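Imidazolonepropionase (Unidentified, PDB 2Q09) catalyses the hydrolysis of 4-imidazolone-5-propanoate to N-formimidoyl-L-glutamate, the third step of histidine degradation, in a metal-dependent amidohydrolase barrel. Local coordinates at residues A[73-78]-A[125-130]; A[131-136]-A[325-330]; A[138-143]-A[167-172]. All blocks are in the same frame, centred on the assembly; numbering follows the deposited sequence.

Contact 1. Residues A[73-78]-A[125-130]; sequences THLIFA and PRVKSL. With FE (Fe (III) ion), chain B.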
# COMPACT_ATOMS: atom_id res chain seq x y z
N THR A 73 -3.35 -1.32 -1.96
CA THR A 73 -4.79 -1.05 -2.01
C THR A 73 -5.41 -1.37 -3.36
O THR A 73 -4.71 -1.47 -4.38
CB THR A 73 -5.13 0.43 -1.68
OG1 THR A 73 -5.11 1.22 -2.87
CG2 THR A 73 -4.14 1.01 -0.67
N HIS A 74 -6.73 -1.54 -3.34
CA HIS A 74 -7.54 -1.80 -4.52
C HIS A 74 -8.64 -0.75 -4.43
O HIS A 74 -9.80 -1.06 -4.67
CB HIS A 74 -8.24 -3.17 -4.45
CG HIS A 74 -7.33 -4.35 -4.29
ND1 HIS A 74 -7.18 -5.31 -5.27
CD2 HIS A 74 -6.62 -4.80 -3.23
CE1 HIS A 74 -6.43 -6.30 -4.82
NE2 HIS A 74 -6.08 -6.02 -3.58
N LEU A 75 -8.30 0.49 -4.08
CA LEU A 75 -9.33 1.52 -3.90
C LEU A 75 -10.12 1.96 -5.13
O LEU A 75 -11.13 2.66 -4.99
CB LEU A 75 -8.75 2.75 -3.18
CG LEU A 75 -7.74 3.66 -3.87
CD1 LEU A 75 -8.47 4.63 -4.82
CD2 LEU A 75 -6.99 4.46 -2.79
N ILE A 76 -9.67 1.56 -6.31
CA ILE A 76 -10.39 1.91 -7.53
C ILE A 76 -11.36 0.78 -7.89
O ILE A 76 -10.93 -0.35 -8.16
CB ILE A 76 -9.43 2.12 -8.72
CG1 ILE A 76 -8.71 3.47 -8.57
CG2 ILE A 76 -10.20 2.05 -10.05
CD1 ILE A 76 -7.71 3.76 -9.70
N PHE A 77 -12.65 1.09 -7.88
CA PHE A 77 -13.64 0.07 -8.21
C PHE A 77 -15.03 0.68 -8.23
O PHE A 77 -15.25 1.76 -7.67
CB PHE A 77 -13.60 -1.06 -7.16
CG PHE A 77 -13.95 -0.60 -5.77
CD1 PHE A 77 -15.28 -0.48 -5.39
CD2 PHE A 77 -12.96 -0.26 -4.85
CE1 PHE A 77 -15.63 -0.02 -4.13
CE2 PHE A 77 -13.29 0.20 -3.58
CZ PHE A 77 -14.63 0.33 -3.21
N ALA A 78 -15.94 -0.02 -8.90
CA ALA A 78 -17.34 0.42 -8.98
C ALA A 78 -18.21 -0.65 -8.33
O ALA A 78 -17.72 -1.73 -7.98
CB ALA A 78 -17.76 0.62 -10.44
N PRO A 125 -13.29 10.59 -3.15
CA PRO A 125 -13.61 10.61 -1.72
C PRO A 125 -12.84 9.57 -0.89
O PRO A 125 -12.57 9.79 0.29
CB PRO A 125 -15.12 10.37 -1.69
CG PRO A 125 -15.33 9.53 -2.91
CD PRO A 125 -14.49 10.24 -3.93
N ARG A 126 -12.51 8.45 -1.51
CA ARG A 126 -11.76 7.41 -0.81
C ARG A 126 -10.34 7.89 -0.55
O ARG A 126 -9.82 7.78 0.56
CB ARG A 126 -11.75 6.12 -1.64
CG ARG A 126 -13.17 5.55 -1.88
CD ARG A 126 -13.17 4.41 -2.91
NE ARG A 126 -14.54 4.05 -3.27
CZ ARG A 126 -14.88 3.41 -4.39
NH1 ARG A 126 -13.95 3.06 -5.27
NH2 ARG A 126 -16.16 3.15 -4.64
N VAL A 127 -9.70 8.44 -1.58
CA VAL A 127 -8.34 8.95 -1.43
C VAL A 127 -8.30 10.12 -0.46
O VAL A 127 -7.33 10.28 0.27
CB VAL A 127 -7.76 9.41 -2.78
CG1 VAL A 127 -6.33 9.95 -2.58
CG2 VAL A 127 -7.72 8.24 -3.76
N LYS A 128 -9.36 10.93 -0.43
CA LYS A 128 -9.38 12.07 0.47
C LYS A 128 -9.38 11.64 1.93
O LYS A 128 -8.84 12.34 2.79
CB LYS A 128 -10.59 12.97 0.17
CG LYS A 128 -10.41 13.73 -1.15
CD LYS A 128 -11.55 14.69 -1.43
CE LYS A 128 -11.30 15.39 -2.76
NZ LYS A 128 -12.38 16.36 -3.11
N SER A 129 -9.98 10.49 2.22
CA SER A 129 -9.98 10.01 3.59
C SER A 129 -8.57 9.58 3.99
O SER A 129 -8.14 9.78 5.13
CB SER A 129 -10.95 8.84 3.76
OG SER A 129 -12.28 9.31 3.86
N LEU A 130 -7.84 8.98 3.06
CA LEU A 130 -6.47 8.56 3.36
C LEU A 130 -5.61 9.81 3.54
O LEU A 130 -4.77 9.88 4.44
CB LEU A 130 -5.90 7.69 2.24
CG LEU A 130 -6.51 6.29 2.07
CD1 LEU A 130 -5.81 5.56 0.93
CD2 LEU A 130 -6.36 5.51 3.37
FE FE B . -5.15 -7.05 -2.03
O HOH W 1 -6.43 -8.66 -0.71
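Segment 73-78 holds the second histidine of the HxH metal-binding motif of the amidohydrolase barrel and the loop that follows it. R126 of helix 116-133 reaches over to grip that loop at L75 and F77. The R126 side chain runs extended from CG to NE and lays its guanidinium flat on one face of the F77 ring. This is a stacked cation-pi contact, with R126 CZ 3.6 Å from the ring centroid and the planes 9° apart. R126 NH1 also donates twice, to L75 O at 2.9 Å and to F77 O at 3.0 Å. The bond to F77 O is the straighter, at 165°, and lies in the guanidinium plane. One nitrogen thus holds two carbonyls of the loop, while the stack fixes the turn of the group. Replacing R126 with a methionine would probably leave both carbonyls without this donor and the F77 ring without its charged cover. L75 also points at the helix and packs against V127 and, through CD2, against L130. Nearby, H74 turns to the iron and binds it with NE2 at 2.1 Å, alongside H72, H242 and D317. On the helix side, L75 CD1 meets V127 CG2 at 3.8 Å.

Contact 2. Residues A[131-136]-A[325-330]; sequences IREGVT and IVSLRM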
# COMPACT_ATOMS: atom_id res chain seq x y z
N ILE A 131 -5.83 10.80 2.68
CA ILE A 131 -5.08 12.06 2.75
C ILE A 131 -5.15 12.70 4.14
O ILE A 131 -4.12 13.05 4.72
CB ILE A 131 -5.59 13.06 1.68
CG1 ILE A 131 -4.92 12.79 0.32
CG2 ILE A 131 -5.23 14.50 2.08
CD1 ILE A 131 -4.80 11.34 -0.05
N ARG A 132 -6.35 12.85 4.68
CA ARG A 132 -6.49 13.47 5.99
C ARG A 132 -5.93 12.64 7.14
O ARG A 132 -5.73 13.17 8.24
CB ARG A 132 -7.94 13.85 6.24
CG ARG A 132 -8.90 12.69 6.27
CD ARG A 132 -10.33 13.21 6.21
NE ARG A 132 -11.29 12.14 6.45
CZ ARG A 132 -12.60 12.24 6.22
NH1 ARG A 132 -13.10 13.37 5.75
NH2 ARG A 132 -13.39 11.22 6.48
N GLU A 133 -5.68 11.36 6.91
CA GLU A 133 -5.09 10.50 7.94
C GLU A 133 -3.58 10.69 7.93
O GLU A 133 -2.89 10.23 8.83
CB GLU A 133 -5.36 9.02 7.68
CG GLU A 133 -6.77 8.55 7.92
CD GLU A 133 -6.83 7.04 8.14
OE1 GLU A 133 -6.08 6.31 7.47
OE2 GLU A 133 -7.65 6.60 8.97
N GLY A 134 -3.08 11.33 6.88
CA GLY A 134 -1.64 11.55 6.78
C GLY A 134 -0.96 10.72 5.71
O GLY A 134 0.27 10.69 5.65
N VAL A 135 -1.72 10.03 4.86
CA VAL A 135 -1.11 9.22 3.81
C VAL A 135 -0.63 10.13 2.68
O VAL A 135 -1.42 10.90 2.13
CB VAL A 135 -2.10 8.18 3.25
CG1 VAL A 135 -1.43 7.40 2.11
CG2 VAL A 135 -2.53 7.21 4.36
N THR A 136 0.65 10.05 2.34
CA THR A 136 1.21 10.90 1.30
C THR A 136 1.61 10.12 0.05
O THR A 136 1.87 10.71 -1.00
CB THR A 136 2.41 11.70 1.83
OG1 THR A 136 3.33 10.81 2.47
CG2 THR A 136 1.94 12.75 2.83
N ILE A 325 -12.63 -1.11 4.33
CA ILE A 325 -12.34 -0.11 5.34
C ILE A 325 -11.27 0.86 4.87
O ILE A 325 -10.10 0.52 4.75
CB ILE A 325 -11.91 -0.79 6.66
CG1 ILE A 325 -13.01 -1.77 7.08
CG2 ILE A 325 -11.68 0.24 7.74
CD1 ILE A 325 -12.65 -2.66 8.25
N VAL A 326 -11.69 2.09 4.59
CA VAL A 326 -10.79 3.11 4.09
C VAL A 326 -10.09 3.84 5.23
O VAL A 326 -10.44 4.96 5.58
CB VAL A 326 -11.56 4.12 3.23
CG1 VAL A 326 -10.59 5.13 2.62
CG2 VAL A 326 -12.31 3.38 2.13
N SER A 327 -9.11 3.16 5.80
CA SER A 327 -8.34 3.72 6.90
C SER A 327 -7.03 2.96 7.05
O SER A 327 -7.02 1.74 7.22
CB SER A 327 -9.14 3.59 8.21
OG SER A 327 -8.39 4.11 9.29
N LEU A 328 -5.92 3.68 6.95
CA LEU A 328 -4.61 3.04 7.12
C LEU A 328 -4.36 2.89 8.62
O LEU A 328 -3.85 1.88 9.08
CB LEU A 328 -3.49 3.89 6.51
CG LEU A 328 -2.08 3.37 6.81
CD1 LEU A 328 -1.92 1.96 6.23
CD2 LEU A 328 -1.04 4.31 6.21
N ARG A 329 -4.74 3.91 9.38
CA ARG A 329 -4.53 3.87 10.82
C ARG A 329 -5.31 2.76 11.51
O ARG A 329 -4.84 2.19 12.49
CB ARG A 329 -4.83 5.24 11.43
CG ARG A 329 -3.78 6.27 11.01
CD ARG A 329 -4.02 7.65 11.59
NE ARG A 329 -3.89 7.67 13.05
CZ ARG A 329 -4.02 8.77 13.78
NH1 ARG A 329 -4.27 9.93 13.19
NH2 ARG A 329 -3.91 8.71 15.10
N MSE A 330 -6.49 2.43 10.99
CA MSE A 330 -7.28 1.35 11.59
C MSE A 330 -6.48 0.07 11.35
O MSE A 330 -6.44 -0.83 12.20
CB MSE A 330 -8.65 1.23 10.90
CG MSE A 330 -9.56 0.18 11.50
SE MSE A 330 -10.17 0.65 13.31
CE MSE A 330 -9.23 -0.70 14.31
O HOH W 2 -10.33 7.10 7.29
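The backbones of 131-136 and 325-330 come closest at E133 and R329, with CA atoms 7.3 Å apart, where the end of one helix faces the start of another. E133 bridges the gap. Its CG lies anti to its own carbonyl carbon (chi1 -72°), and the chain beyond is extended, which carries the carboxylate to the first turn of helix 328-339. There the two oxygens divide the work. E133 OE1 accepts from L328 N at 2.7 Å, through the syn lone pair, and more weakly from R329 N at 3.3 Å. S327 OG donates to E133 OE2 at 2.6 Å, also on its syn side. S327 is the N-cap of this helix: its OG accepts from the backbone N of M330, a selenomethionine, at 3.1 Å. The serine oxygen is therefore both donor and acceptor, and E133 positions the capping group as well as accepting from the N-H groups of L328 and, weakly, R329. A negative carboxylate at this helix start would probably be favoured by the helix dipole. A water donates to V326 O, 2.7 Å away, and more weakly to E133 OE2. The helix that carries E133 ends in a Schellman motif at G134, which has positive phi, and the chain then enters strand 135-141 of the barrel. V135 CG2 packs on L328 CD2 at 3.7 Å. The R329 aliphatic chain passes E133, then bends at chi3 (66°). Its guanidinium goes to Q394 and to the carbonyl of L386.

Contact 3. Residues A[138-143]-A[167-172]; sequences VEIKSG and IRVKTT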
# COMPACT_ATOMS: atom_id res chain seq x y z
N VAL A 138 0.30 6.41 -1.90
CA VAL A 138 -0.60 5.26 -1.88
C VAL A 138 -0.38 4.42 -3.13
O VAL A 138 -0.12 4.95 -4.21
CB VAL A 138 -2.09 5.71 -1.83
CG1 VAL A 138 -2.44 6.59 -3.04
CG2 VAL A 138 -3.00 4.49 -1.80
N GLU A 139 -0.44 3.10 -2.97
CA GLU A 139 -0.29 2.17 -4.08
C GLU A 139 -1.69 1.72 -4.47
O GLU A 139 -2.49 1.34 -3.60
CB GLU A 139 0.54 0.96 -3.65
CG GLU A 139 0.83 -0.03 -4.80
CD GLU A 139 0.01 -1.31 -4.72
OE1 GLU A 139 -1.06 -1.31 -4.06
OE2 GLU A 139 0.43 -2.32 -5.33
N ILE A 140 -2.00 1.77 -5.77
CA ILE A 140 -3.31 1.38 -6.26
C ILE A 140 -3.16 0.31 -7.35
O ILE A 140 -2.41 0.49 -8.31
CB ILE A 140 -4.08 2.59 -6.82
CG1 ILE A 140 -4.22 3.66 -5.72
CG2 ILE A 140 -5.45 2.16 -7.33
CD1 ILE A 140 -4.89 4.95 -6.20
N LYS A 141 -3.89 -0.79 -7.19
CA LYS A 141 -3.82 -1.88 -8.15
C LYS A 141 -4.98 -1.87 -9.13
O LYS A 141 -6.01 -1.23 -8.90
CB LYS A 141 -3.84 -3.22 -7.41
CG LYS A 141 -2.84 -3.32 -6.26
CD LYS A 141 -3.13 -4.53 -5.39
CE LYS A 141 -2.23 -4.55 -4.15
NZ LYS A 141 -0.78 -4.56 -4.55
N SER A 142 -4.79 -2.57 -10.25
CA SER A 142 -5.86 -2.72 -11.24
C SER A 142 -6.47 -4.04 -10.76
O SER A 142 -6.60 -4.24 -9.55
CB SER A 142 -5.28 -2.83 -12.66
OG SER A 142 -4.37 -3.91 -12.78
N GLY A 143 -6.85 -4.93 -11.66
CA GLY A 143 -7.39 -6.20 -11.20
C GLY A 143 -8.89 -6.40 -11.17
O GLY A 143 -9.36 -7.50 -10.87
N ILE A 167 -1.01 13.87 -3.51
CA ILE A 167 -0.62 12.57 -2.99
C ILE A 167 0.13 11.80 -4.08
O ILE A 167 -0.22 11.90 -5.26
CB ILE A 167 -1.91 11.80 -2.53
CG1 ILE A 167 -1.57 10.67 -1.56
CG2 ILE A 167 -2.68 11.30 -3.74
CD1 ILE A 167 -0.85 9.51 -2.16
N ARG A 168 1.15 11.04 -3.69
CA ARG A 168 1.92 10.26 -4.66
C ARG A 168 1.22 8.92 -4.89
O ARG A 168 0.80 8.25 -3.94
CB ARG A 168 3.34 10.02 -4.16
CG ARG A 168 4.15 11.29 -3.92
CD ARG A 168 5.51 10.96 -3.32
NE ARG A 168 6.23 12.16 -2.88
CZ ARG A 168 6.92 12.97 -3.67
NH1 ARG A 168 7.00 12.72 -4.97
NH2 ARG A 168 7.52 14.04 -3.16
N VAL A 169 1.10 8.53 -6.15
CA VAL A 169 0.44 7.27 -6.47
C VAL A 169 1.37 6.33 -7.21
O VAL A 169 2.02 6.72 -8.18
CB VAL A 169 -0.81 7.50 -7.35
CG1 VAL A 169 -1.44 6.16 -7.72
CG2 VAL A 169 -1.81 8.38 -6.62
N LYS A 170 1.46 5.10 -6.74
CA LYS A 170 2.26 4.08 -7.39
C LYS A 170 1.21 3.13 -7.96
O LYS A 170 0.27 2.74 -7.26
CB LYS A 170 3.14 3.34 -6.39
CG LYS A 170 4.10 4.24 -5.61
CD LYS A 170 5.11 4.93 -6.52
CE LYS A 170 6.09 3.96 -7.15
NZ LYS A 170 7.17 4.68 -7.87
N THR A 171 1.35 2.78 -9.24
CA THR A 171 0.37 1.89 -9.85
C THR A 171 0.88 0.47 -9.96
O THR A 171 2.08 0.24 -10.13
CB THR A 171 -0.01 2.38 -11.26
OG1 THR A 171 1.17 2.43 -12.08
CG2 THR A 171 -0.64 3.77 -11.19
N THR A 172 -0.04 -0.48 -9.88
CA THR A 172 0.33 -1.87 -9.96
C THR A 172 -0.66 -2.63 -10.83
O THR A 172 -1.87 -2.60 -10.58
CB THR A 172 0.38 -2.52 -8.57
OG1 THR A 172 1.36 -1.83 -7.76
CG2 THR A 172 0.78 -3.98 -8.67
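V138 packs on I167 and V169, and I140 on V169, at the apolar centre of this strand pair. V138 CG1 stands between its own backbone N and carbonyl carbon, and it presses on I167 CD1 at 3.4 Å, tighter than usual contact. The two side chains cross at about a right angle. V138 CG1 also reaches V169 CG2, and I140 CD1 lies 4.0 Å from V169 CG1. L130 of helix 116-133 touches V138, and V127 and I131 of the same helix touch I167. Strands 135-141 and 168-176 are parallel neighbours in the TIM barrel, joined by helix 148-164 as a beta-alpha-beta unit. V138 N bonds to R168 O, K170 N to V138 O, I140 N to K170 O and T172 N to I140 O. S142 N closes the run on T172 O at 2.9 Å.

E139, K141, K170 and T172 point to the other face. E139 is bent at chi2 (-106°), which brings OE2 to the hydroxyl of T172. T172 OG1 donates to E139 OE2 at 2.6 Å from above the carboxylate plane, 39° out of it. K141 NZ reaches the same oxygen at 2.7 Å on its syn side, as a salt bridge. K240 also pairs with E139 OE2, and D212 with K141 NZ. K141 packs on H72 and H74, ligands of the iron.

From the N terminus, strand 63-73 runs into the loop 73-78. Contact 1 closes a largely helical loop from there to helix 116-133. The end of that helix and the start of strand 135-141 form one side of contact 2, whose other side is far along the chain at helix 328-339. Contact 3 opens and closes within that long span, across one beta-alpha-beta step. Contact 1 comes before both; none of the three cross. Direct bonds join them: T73 OG1 to E139 O and T73 O to K141 N between contacts 1 and 3, and probably V135 N to L130 O between contacts 1 and 2. T136 O to R168 N links contacts 2 and 3.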